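Local structure of major capsid protein (Faustovirus, 5J7O) at residues B[100-112]-B[290-304]. The protein probably builds the outer protein shell of the virus as a double jelly-roll major capsid protein that assembles into trimers. Residues are numbered along the deposited sequence; the frame is centred on the assembly and turned at random.
Sequences FSDMVVHVQLAAT and QEQLNMFVPLLFWFR
Leu299 reaches across to Val105 and Met103, its CD2 lying 3.8 Å from Val105 CG2, while the extended chain of Met103 carries its sulfur to the rim of the Phe303 ring, a Met-aromatic contact at the ring edge (SD 83° off the ring normal). Along the same face follow Val107, whose CB meets the CE of Met295, and the pair Leu109 and Leu293. On the other face, Val104 CG2 lies 3.6 Å from Phe296 CB. His106 CB sits over the Phe296 ring in a CH-pi contact, 3.9 Å from its centroid. The two ring planes are 9° apart but slid, with little overlap.

Between the two faces, antiparallel pairing runs in unbroken register from Val104–Pro298 to Leu109–Leu293, with hydrogen-bonded pairs such as Val107–Met295. Next to the Val104–Pro298 pair, Leu299 N bonds Met103 O almost straight. At the polar edge, Asn294 OD1 accepts two bonds, both in its carbonyl plane on lone pairs: from His106 NE2 (3.2 Å), which helps to fix the imidazole's rotation, since the oxygen lies in the ring plane, and from Gln108 NE2 (2.9 Å). Asn294 ND2 in turn holds Gln292 OE1 nearly straight (169°), and Gln292 NE2 bonds Gln390. Arg304 lays one guanidinium face against Asp102 CB; its NH1 bonds Asn552 of the second subunit, and Asp102 OD2 bonds Tyr548 of that subunit.

Strand 99-109 lies between strands 293-298 and 389-401 in a jelly-roll sheet, bonded to the latter through Val104–Tyr395 and His106–Glu393 backbones, one face packing on strand 186-193 through Val107 and Val297, the other on helix 216-225 through Phe296 and Pro298.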
# COMPACT_ATOMS: atom_id res chain seq x y z
N PHE B 100 3.36 31.48 -17.97
CA PHE B 100 3.89 30.82 -16.78
C PHE B 100 2.87 29.83 -16.26
O PHE B 100 1.66 30.04 -16.37
CB PHE B 100 4.31 31.82 -15.68
CG PHE B 100 3.26 32.83 -15.32
CD1 PHE B 100 3.18 34.04 -16.00
CD2 PHE B 100 2.38 32.60 -14.27
CE1 PHE B 100 2.23 34.98 -15.66
CE2 PHE B 100 1.43 33.54 -13.92
CZ PHE B 100 1.35 34.73 -14.62
N SER B 101 3.37 28.73 -15.69
CA SER B 101 2.53 27.59 -15.36
C SER B 101 2.70 27.16 -13.91
O SER B 101 2.47 27.94 -12.98
CB SER B 101 2.83 26.42 -16.30
OG SER B 101 1.84 25.41 -16.20
N ASP B 102 3.10 25.90 -13.70
CA ASP B 102 3.15 25.33 -12.36
C ASP B 102 4.21 26.02 -11.50
O ASP B 102 5.25 26.46 -12.00
CB ASP B 102 3.41 23.83 -12.42
CG ASP B 102 4.66 23.49 -13.22
OD1 ASP B 102 4.62 23.60 -14.46
OD2 ASP B 102 5.67 23.09 -12.60
N MET B 103 3.93 26.10 -10.20
CA MET B 103 4.80 26.78 -9.25
C MET B 103 5.06 25.89 -8.05
O MET B 103 4.16 25.17 -7.60
CB MET B 103 4.19 28.11 -8.80
CG MET B 103 3.99 29.11 -9.92
SD MET B 103 3.35 30.70 -9.33
CE MET B 103 3.30 31.62 -10.87
N VAL B 104 6.28 25.95 -7.53
CA VAL B 104 6.67 25.18 -6.35
C VAL B 104 7.69 26.01 -5.57
O VAL B 104 8.54 26.68 -6.16
CB VAL B 104 7.22 23.79 -6.74
CG1 VAL B 104 8.49 23.91 -7.56
CG2 VAL B 104 7.44 22.93 -5.51
N VAL B 105 7.58 25.98 -4.25
CA VAL B 105 8.37 26.84 -3.37
C VAL B 105 9.32 25.97 -2.57
O VAL B 105 8.89 25.08 -1.82
CB VAL B 105 7.47 27.67 -2.45
CG1 VAL B 105 8.32 28.47 -1.47
CG2 VAL B 105 6.59 28.60 -3.26
N HIS B 106 10.62 26.23 -2.71
CA HIS B 106 11.63 25.55 -1.92
C HIS B 106 11.75 26.22 -0.56
O HIS B 106 12.02 27.42 -0.48
CB HIS B 106 12.98 25.56 -2.64
CG HIS B 106 14.11 25.00 -1.84
ND1 HIS B 106 15.40 25.48 -1.93
CD2 HIS B 106 14.15 23.99 -0.93
CE1 HIS B 106 16.18 24.80 -1.12
NE2 HIS B 106 15.44 23.89 -0.50
N VAL B 107 11.52 25.47 0.51
CA VAL B 107 11.67 25.96 1.88
C VAL B 107 12.77 25.16 2.56
O VAL B 107 12.83 23.93 2.43
CB VAL B 107 10.35 25.87 2.68
CG1 VAL B 107 10.50 26.59 4.01
CG2 VAL B 107 9.20 26.44 1.87
N GLN B 108 13.64 25.86 3.29
CA GLN B 108 14.79 25.24 3.94
C GLN B 108 14.81 25.67 5.40
O GLN B 108 14.94 26.87 5.69
CB GLN B 108 16.09 25.63 3.24
CG GLN B 108 17.24 24.68 3.48
CD GLN B 108 18.46 25.03 2.65
OE1 GLN B 108 18.98 26.14 2.72
NE2 GLN B 108 18.91 24.08 1.84
N LEU B 109 14.69 24.71 6.30
CA LEU B 109 14.64 24.96 7.74
C LEU B 109 15.88 24.37 8.39
O LEU B 109 16.21 23.20 8.16
CB LEU B 109 13.37 24.38 8.35
CG LEU B 109 12.08 24.84 7.66
CD1 LEU B 109 10.87 24.12 8.23
CD2 LEU B 109 11.92 26.34 7.77
N ALA B 110 16.56 25.17 9.20
CA ALA B 110 17.85 24.77 9.76
C ALA B 110 17.71 23.56 10.67
O ALA B 110 16.68 23.36 11.33
CB ALA B 110 18.47 25.93 10.53
N ALA B 111 18.75 22.73 10.69
CA ALA B 111 18.83 21.65 11.66
C ALA B 111 18.70 22.21 13.07
O ALA B 111 19.24 23.27 13.38
CB ALA B 111 20.14 20.88 11.50
N THR B 112 17.98 21.49 13.92
CA THR B 112 17.56 22.08 15.18
C THR B 112 17.48 21.00 16.26
O THR B 112 17.32 19.81 15.96
CB THR B 112 16.21 22.80 15.02
OG1 THR B 112 15.92 23.56 16.20
CG2 THR B 112 15.10 21.79 14.78
N GLN B 290 17.00 17.07 14.61
CA GLN B 290 16.34 16.94 13.31
C GLN B 290 17.23 17.56 12.24
O GLN B 290 17.74 18.67 12.42
CB GLN B 290 14.97 17.61 13.33
CG GLN B 290 13.87 16.77 13.98
CD GLN B 290 13.40 15.63 13.10
OE1 GLN B 290 13.70 15.59 11.91
NE2 GLN B 290 12.65 14.71 13.69
N GLU B 291 17.40 16.85 11.13
CA GLU B 291 18.25 17.34 10.06
C GLU B 291 17.59 18.52 9.36
O GLU B 291 16.41 18.82 9.55
CB GLU B 291 18.55 16.22 9.06
CG GLU B 291 18.92 14.90 9.71
CD GLU B 291 19.40 13.88 8.70
OE1 GLU B 291 19.56 12.70 9.08
OE2 GLU B 291 19.61 14.25 7.53
N GLN B 292 18.38 19.20 8.53
CA GLN B 292 17.86 20.31 7.74
C GLN B 292 16.71 19.84 6.86
O GLN B 292 16.90 19.01 5.97
CB GLN B 292 18.98 20.91 6.88
CG GLN B 292 18.51 22.02 5.95
CD GLN B 292 19.59 22.45 4.97
OE1 GLN B 292 19.73 21.87 3.89
NE2 GLN B 292 20.36 23.46 5.34
N LEU B 293 15.52 20.37 7.13
CA LEU B 293 14.33 19.95 6.39
C LEU B 293 14.22 20.75 5.10
O LEU B 293 14.15 21.99 5.13
CB LEU B 293 13.08 20.14 7.25
CG LEU B 293 11.78 19.57 6.68
CD1 LEU B 293 11.92 18.08 6.43
CD2 LEU B 293 10.61 19.86 7.60
N ASN B 294 14.22 20.05 3.97
CA ASN B 294 14.10 20.67 2.65
C ASN B 294 12.78 20.24 2.03
O ASN B 294 12.52 19.04 1.87
CB ASN B 294 15.27 20.27 1.75
CG ASN B 294 16.56 20.96 2.15
OD1 ASN B 294 16.88 22.04 1.66
ND2 ASN B 294 17.31 20.33 3.05
N MET B 295 11.95 21.22 1.69
CA MET B 295 10.65 20.97 1.11
C MET B 295 10.50 21.75 -0.19
O MET B 295 11.03 22.85 -0.33
CB MET B 295 9.52 21.35 2.08
CG MET B 295 9.57 20.61 3.41
SD MET B 295 8.28 21.11 4.57
CE MET B 295 8.72 22.82 4.86
N PHE B 296 9.80 21.15 -1.14
CA PHE B 296 9.37 21.82 -2.37
C PHE B 296 7.84 21.78 -2.36
O PHE B 296 7.23 20.83 -2.86
CB PHE B 296 9.95 21.15 -3.62
CG PHE B 296 11.32 21.63 -3.99
CD1 PHE B 296 12.44 21.16 -3.33
CD2 PHE B 296 11.49 22.56 -5.01
CE1 PHE B 296 13.71 21.61 -3.68
CE2 PHE B 296 12.75 23.00 -5.37
CZ PHE B 296 13.86 22.53 -4.70
N VAL B 297 7.24 22.80 -1.77
CA VAL B 297 5.79 22.85 -1.59
C VAL B 297 5.14 23.37 -2.87
O VAL B 297 5.36 24.54 -3.23
CB VAL B 297 5.40 23.71 -0.38
CG1 VAL B 297 3.89 23.68 -0.18
CG2 VAL B 297 6.12 23.23 0.87
N PRO B 298 4.36 22.56 -3.57
CA PRO B 298 3.69 23.05 -4.78
C PRO B 298 2.57 24.02 -4.44
O PRO B 298 1.89 23.90 -3.42
CB PRO B 298 3.14 21.78 -5.43
CG PRO B 298 3.82 20.63 -4.72
CD PRO B 298 4.09 21.14 -3.34
N LEU B 299 2.38 25.00 -5.32
CA LEU B 299 1.31 25.98 -5.17
C LEU B 299 0.10 25.49 -5.95
O LEU B 299 0.13 25.40 -7.19
CB LEU B 299 1.76 27.36 -5.65
CG LEU B 299 3.00 27.91 -4.92
CD1 LEU B 299 3.22 29.37 -5.25
CD2 LEU B 299 2.90 27.69 -3.42
N LEU B 300 -0.98 25.16 -5.23
CA LEU B 300 -2.09 24.40 -5.79
C LEU B 300 -3.13 25.31 -6.45
O LEU B 300 -4.31 25.31 -6.12
CB LEU B 300 -2.73 23.56 -4.69
CG LEU B 300 -1.78 22.82 -3.75
CD1 LEU B 300 -2.45 22.54 -2.41
CD2 LEU B 300 -1.28 21.53 -4.38
N PHE B 301 -2.66 26.09 -7.42
CA PHE B 301 -3.55 26.93 -8.21
C PHE B 301 -3.97 26.21 -9.49
O PHE B 301 -3.42 25.18 -9.87
CB PHE B 301 -2.89 28.27 -8.54
CG PHE B 301 -2.69 29.16 -7.35
CD1 PHE B 301 -3.78 29.67 -6.66
CD2 PHE B 301 -1.42 29.51 -6.94
CE1 PHE B 301 -3.60 30.50 -5.57
CE2 PHE B 301 -1.23 30.34 -5.85
CZ PHE B 301 -2.32 30.84 -5.16
N TRP B 302 -4.98 26.78 -10.17
CA TRP B 302 -5.54 26.12 -11.34
C TRP B 302 -4.55 26.11 -12.50
O TRP B 302 -4.52 25.16 -13.29
CB TRP B 302 -6.85 26.80 -11.75
CG TRP B 302 -6.63 28.02 -12.60
CD1 TRP B 302 -6.61 28.07 -13.96
CD2 TRP B 302 -6.37 29.35 -12.14
NE1 TRP B 302 -6.36 29.35 -14.39
CE2 TRP B 302 -6.20 30.15 -13.29
CE3 TRP B 302 -6.25 29.93 -10.88
CZ2 TRP B 302 -5.93 31.51 -13.20
CZ3 TRP B 302 -5.99 31.29 -10.80
CH2 TRP B 302 -5.83 32.06 -11.96
N PHE B 303 -3.71 27.14 -12.61
CA PHE B 303 -2.86 27.30 -13.78
C PHE B 303 -1.65 26.38 -13.72
O PHE B 303 -0.66 26.60 -14.41
CB PHE B 303 -2.42 28.76 -13.94
CG PHE B 303 -1.79 29.35 -12.71
CD1 PHE B 303 -0.45 29.13 -12.42
CD2 PHE B 303 -2.53 30.15 -11.86
CE1 PHE B 303 0.13 29.69 -11.29
CE2 PHE B 303 -1.96 30.71 -10.74
CZ PHE B 303 -0.63 30.48 -10.45
N ARG B 304 -1.73 25.35 -12.88
CA ARG B 304 -0.72 24.30 -12.91
C ARG B 304 -0.86 23.45 -14.17
O ARG B 304 0.14 22.95 -14.69
CB ARG B 304 -0.84 23.44 -11.65
CG ARG B 304 -0.12 22.10 -11.70
CD ARG B 304 0.02 21.53 -10.30
NE ARG B 304 0.68 22.50 -9.43
CZ ARG B 304 2.00 22.58 -9.26
NH1 ARG B 304 2.79 21.73 -9.90
NH2 ARG B 304 2.52 23.50 -8.46
O HOH W 1 15.35 21.08 11.44